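Side-chain contacts in VC0179-like protein (Escherichia coli, PDB 4XJ6), which probably joins GTP and ATP into the cyclic dinucleotide cyclic GMP-AMP, as a bacterial homologue of cyclic GMP-AMP synthase: residues Asp14-Ile17 with Ser18-Leu22; Met322-Ile325 with Ala326-Pro330; Glu367-Tyr370 with Gly371-Ala375. All coordinates share one frame; numbering follows the deposited sequence.

The three contacts come in series along the chain. Contact 1 spans the short helix 16-20 and its two ends, near the N-terminus. Contacts 2 and 3 each lie within one helix: contact 2 on helix 318-335 and contact 3 on helix 357-377, the next helix in the chain. Contacts 2 and 3 touch, with centres 9 Å apart, and both belong to the C-terminal domain of the cyclic GMP-AMP synthase family. Contact 1 has its centre 21 Å from each of the others, and no atoms meet. All three nevertheless pack on helix 274-289. The N-terminal turn is thus tied to the same helical framework as the two helices of the C-terminal domain.

Contact 1 (Asp14-Ile17 with Ser18-Leu22); sequences DGLI and SKLKL
Leu-16 and Leu-20 meet one turn apart on helix 16-20, a short helix with Gly-15 at its N-cap position. CD1 of Leu-20 lies 4.1 Å from CG of Leu-16, and the two side chains cross obliquely. In Leu-16 the CG lies beside the carbonyl carbon (chi1 -175°), which directs the branch toward the following turn. Leu-20 leans back to meet it, with CG beside its own backbone N (chi1 -68°). CG of Leu-20 also sits 3.2 Å from Leu-16 O. Leu-16 O also accepts a hydrogen bond from Leu-20 N at 3.0 Å.

At the start of the helix, Gly-15 O takes a bond from Lys-19 N, 3.1 Å long. Ser-18 N adds a weak second bond to this oxygen. CG of Lys-19 packs beside it, 3.3 Å from Gly-15 O. The lysine chain bends at chi2 and brings CE of Lys-19 to 3.9 Å from Asp-14 O.

Further out, both leucines rest on Phe-281 of helix 274-289, and Leu-20 also touches Ala-284. Ser-18 OG is hydrogen-bonded to His-11 O, while Arg-120 NH1 binds the carbonyl oxygens of Ser-18 and Lys-19 near the helix end. Lys-21 turns its tail away to a salt bridge with Asp-116.

Lys-21 is also the first residue to leave the helical conformation. Lys-21 N still closes the last turn on Ile-17 O, at 2.8 Å with an N-H...O angle of 166°. Leu-20 N shares that oxygen weakly.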
loop_
_atom_site.group_PDB
_atom_site.type_symbol
_atom_site.label_atom_id
_atom_site.label_comp_id
_atom_site.label_asym_id
_atom_site.label_seq_id
_atom_site.Cartn_x
_atom_site.Cartn_y
_atom_site.Cartn_z
ATOM N N ASP A 14 4.919 2.845 26.024
ATOM C CA ASP A 14 6.118 3.661 25.833
ATOM C C ASP A 14 7.197 3.011 24.963
ATOM O O ASP A 14 8.173 3.666 24.595
ATOM C CB ASP A 14 6.719 4.040 27.188
ATOM C CG ASP A 14 6.879 2.850 28.111
ATOM O OD1 ASP A 14 6.826 1.701 27.626
ATOM O OD2 ASP A 14 7.067 3.066 29.327
ATOM N N GLY A 15 7.024 1.735 24.634
ATOM C CA GLY A 15 7.966 1.044 23.768
ATOM C C GLY A 15 7.765 1.384 22.301
ATOM O O GLY A 15 6.832 2.104 21.947
ATOM N N LEU A 16 8.635 0.857 21.444
ATOM C CA LEU A 16 8.611 1.190 20.021
ATOM C C LEU A 16 7.353 0.686 19.315
ATOM O O LEU A 16 6.791 1.381 18.467
ATOM C CB LEU A 16 9.856 0.632 19.328
ATOM C CG LEU A 16 10.025 1.002 17.853
ATOM C CD1 LEU A 16 9.969 2.514 17.674
ATOM C CD2 LEU A 16 11.327 0.428 17.298
ATOM N N ILE A 17 6.910 -0.517 19.668
ATOM C CA ILE A 17 5.703 -1.086 19.079
ATOM C C ILE A 17 4.487 -0.224 19.419
ATOM O O ILE A 17 3.561 -0.087 18.619
ATOM C CB ILE A 17 5.473 -2.541 19.553
ATOM C CG1 ILE A 17 4.237 -3.137 18.873
ATOM C CG2 ILE A 17 5.371 -2.616 21.074
ATOM C CD1 ILE A 17 3.941 -4.557 19.285
ATOM N N SER A 18 4.508 0.381 20.600
ATOM C CA SER A 18 3.421 1.242 21.033
ATOM C C SER A 18 3.424 2.562 20.273
ATOM O O SER A 18 2.370 3.148 20.022
ATOM C CB SER A 18 3.518 1.494 22.533
ATOM O OG SER A 18 3.446 0.274 23.247
ATOM N N LYS A 19 4.617 3.027 19.914
ATOM C CA LYS A 19 4.759 4.251 19.138
ATOM C C LYS A 19 4.357 4.023 17.688
ATOM O O LYS A 19 3.944 4.950 16.997
ATOM C CB LYS A 19 6.198 4.768 19.203
ATOM C CG LYS A 19 6.698 5.073 20.603
ATOM C CD LYS A 19 5.868 6.156 21.264
ATOM C CE LYS A 19 6.408 6.484 22.641
ATOM N NZ LYS A 19 5.650 7.590 23.283
ATOM N N LEU A 20 4.486 2.781 17.231
ATOM C CA LEU A 20 4.209 2.447 15.840
ATOM C C LEU A 20 2.754 2.047 15.615
ATOM O O LEU A 20 2.104 2.540 14.691
ATOM C CB LEU A 20 5.126 1.319 15.366
ATOM C CG LEU A 20 6.617 1.632 15.244
ATOM C CD1 LEU A 20 7.391 0.412 14.742
ATOM C CD2 LEU A 20 6.847 2.848 14.345
ATOM N N LYS A 21 2.246 1.148 16.452
ATOM C CA LYS A 21 0.917 0.595 16.240
ATOM C C LYS A 21 -0.190 1.585 16.586
ATOM O O LYS A 21 -0.117 2.305 17.582
ATOM C CB LYS A 21 0.739 -0.682 17.052
ATOM C CG LYS A 21 -0.351 -1.585 16.509
ATOM C CD LYS A 21 -0.430 -2.888 17.276
ATOM C CE LYS A 21 -1.140 -3.948 16.449
ATOM N NZ LYS A 21 -2.447 -3.460 15.919
ATOM N N LEU A 22 -1.222 1.601 15.750
ATOM C CA LEU A 22 -2.379 2.466 15.944
ATOM C C LEU A 22 -3.285 1.938 17.050
ATOM O O LEU A 22 -3.384 0.730 17.260
ATOM C CB LEU A 22 -3.180 2.595 14.642
ATOM C CG LEU A 22 -2.718 3.560 13.548
ATOM C CD1 LEU A 22 -1.339 3.219 13.005
ATOM C CD2 LEU A 22 -3.734 3.573 12.420
#

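Contact 2 (Met322-Ile325 with Ala326-Pro330); sequences MKLI and ARLLP
Leu-324 and Leu-328 owe their contact to different first torsions. Leu-324 is extended at chi1 (169°), which sends its branch along the helix toward the next turn. In Leu-328, chi1 of -70° sets CG anti to the carbonyl carbon, and the branch slants toward the turn before. The side chains approach at a slant, and the CD1 methyl of Leu-324 meets the CD1 methyl of Leu-328 at 3.7 Å. CB and CG of Leu-328 also pack against Leu-324 O. That oxygen accepts the backbone bond from Leu-328 N.

On another side of the helix, CB of Ala-326 sits 3.3 Å from Met-322 O. Met-322 O also accepts the bond from Ala-326 N at 2.9 Å. One turn on, Leu-329 N binds Ile-325 O at 2.8 Å.

The leucine pair packs on Glu-311, with Leu-328 also on Ile-307 of helix 297-310. Ile-325 lies against Val-278 and Val-304. Lys-323 reaches a salt bridge with Glu-377 on helix 357-377.

Pro-330 N has no hydrogen to give to the turn before, and the helix is kinked there. The arrangement is that of a proline-kinked helix packed among other helices of the C-terminal domain.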
loop_
_atom_site.group_PDB
_atom_site.type_symbol
_atom_site.label_atom_id
_atom_site.label_comp_id
_atom_site.label_asym_id
_atom_site.label_seq_id
_atom_site.Cartn_x
_atom_site.Cartn_y
_atom_site.Cartn_z
ATOM N N MET A 322 16.817 -8.421 15.771
ATOM C CA MET A 322 16.980 -7.218 14.957
ATOM C C MET A 322 18.429 -7.051 14.514
ATOM O O MET A 322 18.700 -6.573 13.412
ATOM C CB MET A 322 16.520 -5.974 15.721
ATOM C CG MET A 322 15.006 -5.825 15.821
ATOM S SD MET A 322 14.199 -5.761 14.207
ATOM C CE MET A 322 14.892 -4.253 13.544
ATOM N N LYS A 323 19.355 -7.450 15.380
ATOM C CA LYS A 323 20.778 -7.413 15.057
ATOM C C LYS A 323 21.101 -8.419 13.958
ATOM O O LYS A 323 21.901 -8.140 13.065
ATOM C CB LYS A 323 21.620 -7.691 16.302
ATOM C CG LYS A 323 21.760 -6.500 17.236
ATOM C CD LYS A 323 22.321 -6.922 18.579
ATOM C CE LYS A 323 23.640 -7.660 18.424
ATOM N NZ LYS A 323 24.104 -8.230 19.720
ATOM N N LEU A 324 20.469 -9.586 14.029
ATOM C CA LEU A 324 20.619 -10.609 13.001
ATOM C C LEU A 324 20.113 -10.098 11.658
ATOM O O LEU A 324 20.771 -10.252 10.628
ATOM C CB LEU A 324 19.865 -11.879 13.397
ATOM C CG LEU A 324 19.710 -12.945 12.313
ATOM C CD1 LEU A 324 21.067 -13.509 11.913
ATOM C CD2 LEU A 324 18.771 -14.055 12.771
ATOM N N ILE A 325 18.933 -9.489 11.685
ATOM C CA ILE A 325 18.307 -8.946 10.487
ATOM C C ILE A 325 19.146 -7.833 9.863
ATOM O O ILE A 325 19.375 -7.826 8.653
ATOM C CB ILE A 325 16.896 -8.417 10.802
ATOM C CG1 ILE A 325 15.950 -9.586 11.080
ATOM C CG2 ILE A 325 16.357 -7.568 9.659
ATOM C CD1 ILE A 325 14.587 -9.153 11.545
ATOM N N ALA A 326 19.606 -6.905 10.696
ATOM C CA ALA A 326 20.396 -5.766 10.236
ATOM C C ALA A 326 21.687 -6.214 9.559
ATOM O O ALA A 326 22.082 -5.669 8.530
ATOM C CB ALA A 326 20.708 -4.836 11.400
ATOM N N ARG A 327 22.336 -7.216 10.141
ATOM C CA ARG A 327 23.593 -7.737 9.613
ATOM C C ARG A 327 23.432 -8.339 8.216
ATOM O O ARG A 327 24.271 -8.128 7.338
ATOM C CB ARG A 327 24.170 -8.788 10.566
ATOM C CG ARG A 327 25.264 -9.660 9.961
ATOM C CD ARG A 327 26.594 -8.932 9.878
ATOM N NE ARG A 327 27.390 -9.128 11.086
ATOM C CZ ARG A 327 28.659 -9.518 11.092
ATOM N NH1 ARG A 327 29.290 -9.755 9.951
ATOM N NH2 ARG A 327 29.300 -9.669 12.243
ATOM N N LEU A 328 22.346 -9.076 8.016
ATOM C CA LEU A 328 22.162 -9.865 6.801
ATOM C C LEU A 328 21.314 -9.166 5.741
ATOM O O LEU A 328 21.305 -9.579 4.579
ATOM C CB LEU A 328 21.532 -11.213 7.152
ATOM C CG LEU A 328 22.437 -12.182 7.913
ATOM C CD1 LEU A 328 21.705 -13.475 8.236
ATOM C CD2 LEU A 328 23.693 -12.463 7.104
ATOM N N LEU A 329 20.606 -8.114 6.139
ATOM C CA LEU A 329 19.717 -7.398 5.225
ATOM C C LEU A 329 20.404 -6.885 3.948
ATOM O O LEU A 329 19.840 -7.021 2.864
ATOM C CB LEU A 329 19.045 -6.225 5.944
ATOM C CG LEU A 329 17.898 -5.578 5.172
ATOM C CD1 LEU A 329 16.682 -6.499 5.145
ATOM C CD2 LEU A 329 17.546 -4.218 5.754
ATOM N N PRO A 330 21.613 -6.294 4.061
ATOM C CA PRO A 330 22.231 -5.817 2.816
ATOM C C PRO A 330 22.583 -6.944 1.846
ATOM O O PRO A 330 22.572 -6.736 0.631
ATOM C CB PRO A 330 23.502 -5.113 3.302
ATOM C CG PRO A 330 23.237 -4.777 4.718
ATOM C CD PRO A 330 22.404 -5.893 5.239
#

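Contact 3 (Glu367-Tyr370 with Gly371-Ala375); sequences EGLY and GILLA
Tyr-370 presents one ring face to Leu-374, one turn further along helix 357-377. CD1 of Leu-374 stands over that face in a CH-pi contact, 3.5 Å from the ring centroid and 19° off the ring normal. The methyl is displaced toward the phenol side, and the ring atom nearest Leu-374 CD1 is Tyr-370 CZ, at a tight 3.3 Å. With chi1 at -174°, the ring swings away from its backbone N and along the helix to where Leu-374 projects.

On the buried side, Leu-369 and Leu-373 approach at an angle, with CD1 of Leu-369 at 4.1 Å from CG of Leu-373. Both leucines pack on Ala-326 of helix 318-335, while Tyr-370 touches Arg-327 there.

Leu-373 N makes a good bond to Leu-369 O at 3.2 Å. Those from Ile-372 N to Gly-368 O and Leu-374 N to Tyr-370 O are weak. A water appears to bridge Glu-367 O and Gly-371 N, 4.4 Å apart, though it lies doubtfully close to the former and is bound weakly by the latter.

The side-chain contacts are apolar, with no charge pairing. Dispersion, including the CH-pi contact, probably contributes most, while a water probably stands in for one backbone bond.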
loop_
_atom_site.group_PDB
_atom_site.type_symbol
_atom_site.label_atom_id
_atom_site.label_comp_id
_atom_site.label_asym_id
_atom_site.label_seq_id
_atom_site.Cartn_x
_atom_site.Cartn_y
_atom_site.Cartn_z
ATOM N N GLU A 367 23.477 -1.043 5.188
ATOM C CA GLU A 367 24.715 -1.468 5.833
ATOM C C GLU A 367 25.011 -0.627 7.074
ATOM O O GLU A 367 25.708 -1.071 7.985
ATOM C CB GLU A 367 25.881 -1.386 4.847
ATOM C CG GLU A 367 25.818 -2.427 3.734
ATOM C CD GLU A 367 26.796 -2.150 2.610
ATOM O OE1 GLU A 367 27.257 -0.996 2.493
ATOM O OE2 GLU A 367 27.103 -3.086 1.841
ATOM N N GLY A 368 24.468 0.584 7.114
ATOM C CA GLY A 368 24.685 1.467 8.246
ATOM C C GLY A 368 23.928 1.054 9.496
ATOM O O GLY A 368 24.321 1.404 10.608
ATOM N N LEU A 369 22.844 0.305 9.311
ATOM C CA LEU A 369 21.970 -0.071 10.420
ATOM C C LEU A 369 22.651 -0.937 11.479
ATOM O O LEU A 369 22.529 -0.664 12.673
ATOM C CB LEU A 369 20.734 -0.804 9.896
ATOM C CG LEU A 369 19.764 -1.288 10.977
ATOM C CD1 LEU A 369 19.321 -0.134 11.875
ATOM C CD2 LEU A 369 18.559 -1.991 10.364
ATOM N N TYR A 370 23.348 -1.981 11.041
ATOM C CA TYR A 370 23.974 -2.933 11.957
ATOM C C TYR A 370 24.961 -2.254 12.901
ATOM O O TYR A 370 25.083 -2.635 14.066
ATOM C CB TYR A 370 24.678 -4.041 11.169
ATOM C CG TYR A 370 25.227 -5.161 12.026
ATOM C CD1 TYR A 370 24.408 -5.855 12.907
ATOM C CD2 TYR A 370 26.560 -5.537 11.939
ATOM C CE1 TYR A 370 24.903 -6.882 13.688
ATOM C CE2 TYR A 370 27.066 -6.564 12.712
ATOM C CZ TYR A 370 26.232 -7.235 13.586
ATOM O OH TYR A 370 26.730 -8.257 14.362
ATOM N N GLY A 371 25.654 -1.238 12.397
ATOM C CA GLY A 371 26.616 -0.505 13.198
ATOM C C GLY A 371 25.958 0.322 14.281
ATOM O O GLY A 371 26.489 0.467 15.380
ATOM N N ILE A 372 24.789 0.863 13.961
ATOM C CA ILE A 372 24.033 1.680 14.897
ATOM C C ILE A 372 23.529 0.850 16.081
ATOM O O ILE A 372 23.630 1.267 17.235
ATOM C CB ILE A 372 22.842 2.360 14.195
ATOM C CG1 ILE A 372 23.343 3.420 13.210
ATOM C CG2 ILE A 372 21.886 2.957 15.217
ATOM C CD1 ILE A 372 22.258 3.985 12.324
ATOM N N LEU A 373 23.006 -0.337 15.783
ATOM C CA LEU A 373 22.452 -1.221 16.804
ATOM C C LEU A 373 23.518 -1.735 17.772
ATOM O O LEU A 373 23.220 -2.056 18.924
ATOM C CB LEU A 373 21.739 -2.407 16.151
ATOM C CG LEU A 373 20.532 -2.071 15.274
ATOM C CD1 LEU A 373 19.860 -3.342 14.786
ATOM C CD2 LEU A 373 19.542 -1.190 16.028
ATOM N N LEU A 374 24.758 -1.815 17.299
ATOM C CA LEU A 374 25.853 -2.322 18.117
ATOM C C LEU A 374 26.520 -1.219 18.930
ATOM O O LEU A 374 27.006 -1.465 20.035
ATOM C CB LEU A 374 26.888 -3.018 17.240
ATOM C CG LEU A 374 26.508 -4.423 16.780
ATOM C CD1 LEU A 374 27.306 -4.775 15.556
ATOM C CD2 LEU A 374 26.757 -5.427 17.894
ATOM N N ALA A 375 26.548 -0.011 18.377
ATOM C CA ALA A 375 27.093 1.141 19.085
ATOM C C ALA A 375 26.191 1.479 20.261
ATOM O O ALA A 375 26.661 1.810 21.350
ATOM C CB ALA A 375 27.231 2.333 18.147
HETATM O O HOH W 1 27.091 -0.718 9.995
#